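Local atomic coordinates of putative arylalkylamine N-Acetyltransferase 7 (Aedes aegypti, PDB entry 4FD7), a protein that probably acts as an N-acetyltransferase of the GNAT family, moving acetyl groups from acetyl-CoA onto amine substrates. Residues A80-R85 with V101-V106; D105-S110 with Y147-G152. All coordinates share one frame; numbering follows the deposited sequence.

Contact 1: A80-R85 with V101-V106; sequences AMLPDR and VNILDV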
loop_
_atom_site.group_PDB
_atom_site.type_symbol
_atom_site.label_atom_id
_atom_site.label_comp_id
_atom_site.label_asym_id
_atom_site.label_seq_id
_atom_site.Cartn_x
_atom_site.Cartn_y
_atom_site.Cartn_z
ATOM N N ALA A 80 -13.001 4.531 3.642
ATOM C CA ALA A 80 -13.131 5.808 2.928
ATOM C C ALA A 80 -12.430 5.781 1.576
ATOM O O ALA A 80 -12.861 6.465 0.634
ATOM C CB ALA A 80 -12.612 6.972 3.760
ATOM N N MET A 81 -11.353 5.008 1.472
ATOM C CA MET A 81 -10.583 4.960 0.216
ATOM C C MET A 81 -11.183 4.087 -0.895
ATOM O O MET A 81 -11.072 4.422 -2.072
ATOM C CB MET A 81 -9.156 4.479 0.483
ATOM C CG MET A 81 -8.325 5.421 1.360
ATOM S SD MET A 81 -6.788 4.627 1.858
ATOM C CE MET A 81 -5.973 4.459 0.277
ATOM N N LEU A 82 -11.775 2.956 -0.523
ATOM C CA LEU A 82 -12.246 1.971 -1.511
ATOM C C LEU A 82 -13.140 2.499 -2.643
ATOM O O LEU A 82 -12.975 2.070 -3.786
ATOM C CB LEU A 82 -12.934 0.788 -0.815
ATOM C CG LEU A 82 -12.011 -0.078 0.039
ATOM C CD1 LEU A 82 -12.819 -0.868 1.049
ATOM C CD2 LEU A 82 -11.214 -1.012 -0.843
ATOM N N PRO A 83 -14.083 3.416 -2.337
ATOM C CA PRO A 83 -14.966 3.905 -3.411
ATOM C C PRO A 83 -14.261 4.680 -4.508
ATOM O O PRO A 83 -14.940 5.024 -5.486
ATOM C CB PRO A 83 -15.910 4.870 -2.677
ATOM C CG PRO A 83 -15.907 4.408 -1.269
ATOM C CD PRO A 83 -14.511 3.932 -1.020
ATOM N N ASP A 84 -12.966 4.984 -4.358
ATOM C CA ASP A 84 -12.248 5.667 -5.426
ATOM C C ASP A 84 -12.002 4.690 -6.573
ATOM O O ASP A 84 -11.624 5.108 -7.658
ATOM C CB ASP A 84 -10.925 6.253 -4.933
ATOM C CG ASP A 84 -11.121 7.355 -3.886
ATOM O OD1 ASP A 84 -12.258 7.852 -3.747
ATOM O OD2 ASP A 84 -10.131 7.737 -3.221
ATOM N N ARG A 85 -12.220 3.395 -6.320
ATOM C CA ARG A 85 -12.079 2.366 -7.359
ATOM C C ARG A 85 -10.663 2.341 -7.930
ATOM O O ARG A 85 -10.434 2.299 -9.147
ATOM C CB ARG A 85 -13.133 2.537 -8.455
ATOM C CG ARG A 85 -14.543 2.169 -7.996
ATOM C CD ARG A 85 -15.483 1.944 -9.187
ATOM N NE ARG A 85 -16.827 1.585 -8.753
ATOM C CZ ARG A 85 -17.828 1.299 -9.579
ATOM N NH1 ARG A 85 -17.632 1.311 -10.898
ATOM N NH2 ARG A 85 -19.021 0.997 -9.087
ATOM N N VAL A 101 -3.791 -7.887 -1.483
ATOM C CA VAL A 101 -4.555 -6.683 -1.778
ATOM C C VAL A 101 -3.708 -5.444 -1.467
ATOM O O VAL A 101 -2.820 -5.488 -0.624
ATOM C CB VAL A 101 -5.969 -6.691 -1.090
ATOM C CG1 VAL A 101 -5.884 -7.096 0.351
ATOM C CG2 VAL A 101 -6.687 -5.357 -1.220
ATOM N N ASN A 102 -3.933 -4.363 -2.214
ATOM C CA ASN A 102 -3.210 -3.108 -2.022
ATOM C C ASN A 102 -4.295 -2.051 -2.055
ATOM O O ASN A 102 -4.939 -1.854 -3.086
ATOM C CB ASN A 102 -2.232 -2.876 -3.181
ATOM C CG ASN A 102 -1.007 -2.026 -2.798
ATOM O OD1 ASN A 102 -0.076 -1.893 -3.593
ATOM N ND2 ASN A 102 -1.011 -1.440 -1.605
ATOM N N ILE A 103 -4.535 -1.406 -0.917
ATOM C CA ILE A 103 -5.534 -0.343 -0.859
ATOM C C ILE A 103 -4.893 0.958 -1.324
ATOM O O ILE A 103 -3.925 1.427 -0.728
ATOM C CB ILE A 103 -6.130 -0.186 0.558
ATOM C CG1 ILE A 103 -6.689 -1.525 1.051
ATOM C CG2 ILE A 103 -7.218 0.877 0.574
ATOM C CD1 ILE A 103 -7.909 -2.007 0.265
ATOM N N LEU A 104 -5.426 1.530 -2.402
ATOM C CA LEU A 104 -4.788 2.661 -3.047
ATOM C C LEU A 104 -5.747 3.846 -3.148
ATOM O O LEU A 104 -6.977 3.670 -3.211
ATOM C CB LEU A 104 -4.336 2.288 -4.475
ATOM C CG LEU A 104 -3.488 1.046 -4.787
ATOM C CD1 LEU A 104 -3.180 1.004 -6.274
ATOM C CD2 LEU A 104 -2.206 1.021 -4.013
ATOM N N ASP A 105 -5.189 5.050 -3.179
ATOM C CA ASP A 105 -5.981 6.203 -3.613
ATOM C C ASP A 105 -5.085 7.229 -4.286
ATOM O O ASP A 105 -3.901 6.981 -4.467
ATOM C CB ASP A 105 -6.804 6.806 -2.466
ATOM C CG ASP A 105 -5.956 7.481 -1.409
ATOM O OD1 ASP A 105 -4.709 7.475 -1.500
ATOM O OD2 ASP A 105 -6.562 8.014 -0.455
ATOM N N VAL A 106 -5.632 8.380 -4.660
ATOM C CA VAL A 106 -4.806 9.387 -5.315
ATOM C C VAL A 106 -4.502 10.549 -4.374
ATOM O O VAL A 106 -5.412 11.121 -3.772
ATOM C CB VAL A 106 -5.444 9.856 -6.635
ATOM C CG1 VAL A 106 -4.634 10.994 -7.287
ATOM C CG2 VAL A 106 -5.566 8.667 -7.592
HETATM O O HOH W 1 -9.400 2.694 -3.865
HETATM O O HOH W 2 -9.279 8.531 -0.760
HETATM O O HOH W 3 -8.510 8.687 -4.803
#

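Contact 2: D105-S110 with Y147-G152; sequences DVASRS and YLNAMG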
loop_
_atom_site.group_PDB
_atom_site.type_symbol
_atom_site.label_atom_id
_atom_site.label_comp_id
_atom_site.label_asym_id
_atom_site.label_seq_id
_atom_site.Cartn_x
_atom_site.Cartn_y
_atom_site.Cartn_z
ATOM N N ASP A 105 -5.189 5.050 -3.179
ATOM C CA ASP A 105 -5.981 6.203 -3.613
ATOM C C ASP A 105 -5.085 7.229 -4.286
ATOM O O ASP A 105 -3.901 6.981 -4.467
ATOM C CB ASP A 105 -6.804 6.806 -2.466
ATOM C CG ASP A 105 -5.956 7.481 -1.409
ATOM O OD1 ASP A 105 -4.709 7.475 -1.500
ATOM O OD2 ASP A 105 -6.562 8.014 -0.455
ATOM N N VAL A 106 -5.632 8.380 -4.660
ATOM C CA VAL A 106 -4.806 9.387 -5.315
ATOM C C VAL A 106 -4.502 10.549 -4.374
ATOM O O VAL A 106 -5.412 11.121 -3.772
ATOM C CB VAL A 106 -5.444 9.856 -6.635
ATOM C CG1 VAL A 106 -4.634 10.994 -7.287
ATOM C CG2 VAL A 106 -5.566 8.667 -7.592
ATOM N N ALA A 107 -3.215 10.843 -4.201
ATOM C CA ALA A 107 -2.778 11.990 -3.417
ATOM C C ALA A 107 -2.758 13.195 -4.354
ATOM O O ALA A 107 -2.354 13.084 -5.512
ATOM C CB ALA A 107 -1.409 11.747 -2.832
ATOM N N SER A 108 -3.232 14.332 -3.857
ATOM C CA SER A 108 -3.303 15.545 -4.660
ATOM C C SER A 108 -2.676 16.689 -3.894
ATOM O O SER A 108 -2.678 16.691 -2.668
ATOM C CB SER A 108 -4.754 15.881 -5.001
ATOM O OG SER A 108 -5.365 14.827 -5.735
ATOM N N ARG A 109 -2.142 17.650 -4.643
ATOM C CA ARG A 109 -1.367 18.746 -4.101
ATOM C C ARG A 109 -2.161 19.522 -3.061
ATOM O O ARG A 109 -1.610 19.989 -2.059
ATOM C CB ARG A 109 -0.935 19.655 -5.253
ATOM C CG ARG A 109 0.007 20.787 -4.874
ATOM C CD ARG A 109 0.213 21.714 -6.059
ATOM N NE ARG A 109 1.174 21.172 -7.020
ATOM C CZ ARG A 109 2.493 21.316 -6.915
ATOM N NH1 ARG A 109 3.016 21.990 -5.898
ATOM N NH2 ARG A 109 3.300 20.785 -7.826
ATOM N N SER A 110 -3.466 19.640 -3.282
ATOM C CA SER A 110 -4.285 20.460 -2.408
ATOM C C SER A 110 -4.669 19.755 -1.103
ATOM O O SER A 110 -5.143 20.410 -0.175
ATOM C CB SER A 110 -5.513 21.007 -3.142
ATOM O OG SER A 110 -6.324 19.987 -3.689
ATOM N N TYR A 147 -0.580 11.953 -7.557
ATOM C CA TYR A 147 0.115 10.666 -7.682
ATOM C C TYR A 147 -0.622 9.515 -6.999
ATOM O O TYR A 147 -1.334 9.708 -6.032
ATOM C CB TYR A 147 1.558 10.736 -7.185
ATOM C CG TYR A 147 1.757 10.958 -5.694
ATOM C CD1 TYR A 147 1.724 9.896 -4.787
ATOM C CD2 TYR A 147 2.028 12.223 -5.199
ATOM C CE1 TYR A 147 1.943 10.105 -3.426
ATOM C CE2 TYR A 147 2.250 12.438 -3.858
ATOM C CZ TYR A 147 2.210 11.382 -2.976
ATOM O OH TYR A 147 2.428 11.611 -1.634
ATOM N N LEU A 148 -0.427 8.305 -7.503
ATOM C CA LEU A 148 -1.065 7.128 -6.931
ATOM C C LEU A 148 -0.351 6.725 -5.641
ATOM O O LEU A 148 0.823 6.394 -5.665
ATOM C CB LEU A 148 -1.010 5.958 -7.915
ATOM C CG LEU A 148 -1.748 4.703 -7.450
ATOM C CD1 LEU A 148 -3.226 4.995 -7.244
ATOM C CD2 LEU A 148 -1.550 3.575 -8.462
ATOM N N ASN A 149 -1.080 6.762 -4.531
ATOM C CA ASN A 149 -0.555 6.444 -3.212
ATOM C C ASN A 149 -1.248 5.203 -2.679
ATOM O O ASN A 149 -2.206 4.693 -3.291
ATOM C CB ASN A 149 -0.810 7.619 -2.276
ATOM C CG ASN A 149 0.034 7.575 -1.004
ATOM O OD1 ASN A 149 0.880 6.698 -0.806
ATOM N ND2 ASN A 149 -0.199 8.542 -0.135
ATOM N N ALA A 150 -0.795 4.742 -1.517
ATOM C CA ALA A 150 -1.290 3.499 -0.939
ATOM C C ALA A 150 -1.344 3.568 0.577
ATOM O O ALA A 150 -0.593 4.315 1.203
ATOM C CB ALA A 150 -0.406 2.358 -1.349
ATOM N N MET A 151 -2.207 2.744 1.162
ATOM C CA MET A 151 -2.256 2.576 2.611
ATOM C C MET A 151 -2.266 1.088 2.924
ATOM O O MET A 151 -3.232 0.576 3.486
ATOM C CB MET A 151 -3.506 3.240 3.198
ATOM C CG MET A 151 -3.591 3.228 4.724
ATOM S SD MET A 151 -2.188 3.996 5.530
ATOM C CE MET A 151 -1.509 2.630 6.477
ATOM N N GLY A 152 -1.214 0.385 2.515
ATOM C CA GLY A 152 -1.032 -1.003 2.908
ATOM C C GLY A 152 -1.131 -2.016 1.783
ATOM O O GLY A 152 -2.075 -1.985 0.977
HETATM O O HOH W 4 -3.260 9.778 -0.503
#

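Contact 1: A80-R85 with V101-V106
M81, on helix 68-81, sends its side chain across the strand residues I103 to D105. The chain is extended through chi2 and then bends at chi3 (65°), which lays CE over the backbone: M81 CE lies 3.5 Å from L104 C and touches the I103 methyl CG2. CE also meets the D105 carboxylate carbon CG, the two side chains crossing at about a right angle. The carbonyl of M81 does two jobs. It accepts the amide of D84 in the 3-10 turn, and it takes a bond from a water that also reaches L104 O at 2.7 Å, so one water, donating to both, joins the two backbone carbonyls where no direct bond is made. Next comes L82, which starts off to one side of the strand, but its CD2 reaches I103 CD1 at 3.6 Å; F41 and I45 of helix 41-55 pack on the same leucine. This is the GNAT fold's packing of helices on its central sheet, here on strand 98-108. D84 then brings its carboxylate beside that of D105, the two side chains pointing the same way and their planes 20° apart. D84 OD2 rests 3.5 Å from D105 CB, while D84 OD2 and D105 OD2, two like charges, stay 4.5 Å apart with a water between them, and a further water links D84 OD2 to the amide of V106.

Contact 2: D105-S110 with Y147-G152
N149 N gives its proton to D105 O at 2.8 Å, in a nearly straight bond (N-H...O 161°). It belongs to an antiparallel pairing of strands 98-108 and 146-155, neighbours in the GNAT sheet; the second of them, going by its place in the chain, probably corresponds to the strand known in this family as beta4. D105 with N149 and A107 with Y147 are hydrogen-bonded pairs, with the non-hydrogen-bonded pair V106 and L148 between them. The return bond, D105 N to N149 O at 3.0 Å, is more bent. A107 and Y147 exchange two bonds of 2.9 Å, A107 N to Y147 O and Y147 N to A107 O.

On the face carrying A107 and Y147, the A107 methyl lies over one face of the Y147 ring, offset toward its rim: A107 CB is 3.8 Å from the ring centroid of Y147, a CH-pi contact 16° off the normal. A chi1 of 67° places CG of Y147 between its own N and carbonyl carbon and turns the ring over the alanine. Its hydroxyl goes on to Y232 OH, and F139 meets the ring as well. N149 stands beside D105 on this same face; a water donates to D105 OD1 and weakly accepts from N149 ND2, while N149 OD1 takes the amide of the next residue, A150.

On the other face L148, which packs on helix 172-179, turns its tip back over the neighbouring strand, CD1 coming 3.5 Å from D105 O. V106 stands beside it there, and V106 CA makes a CA-H...O contact of 3.6 Å with Y147 O.

Both contacts hold strand 98-108, and D105 and V106 belong to each: contact 1 covers one face with M81, L82 and D84, whereas contact 2 joins one edge to strand 146-155. Contact 1 is the more buried and has no direct hydrogen bond across it, relying on side-chain packing and bridging waters, with two carboxylates at its more open side; contact 2, partly buried, rests on four backbone bonds. The two meet where I103 O receives M151 N, N102 ND2 reaches G152 O and L104 packs on A150. There strand 146-155 turns a corner, consistent with the bulge that GNAT enzymes carry in this strand near the acetyl-CoA site, and M151 also packs on M81.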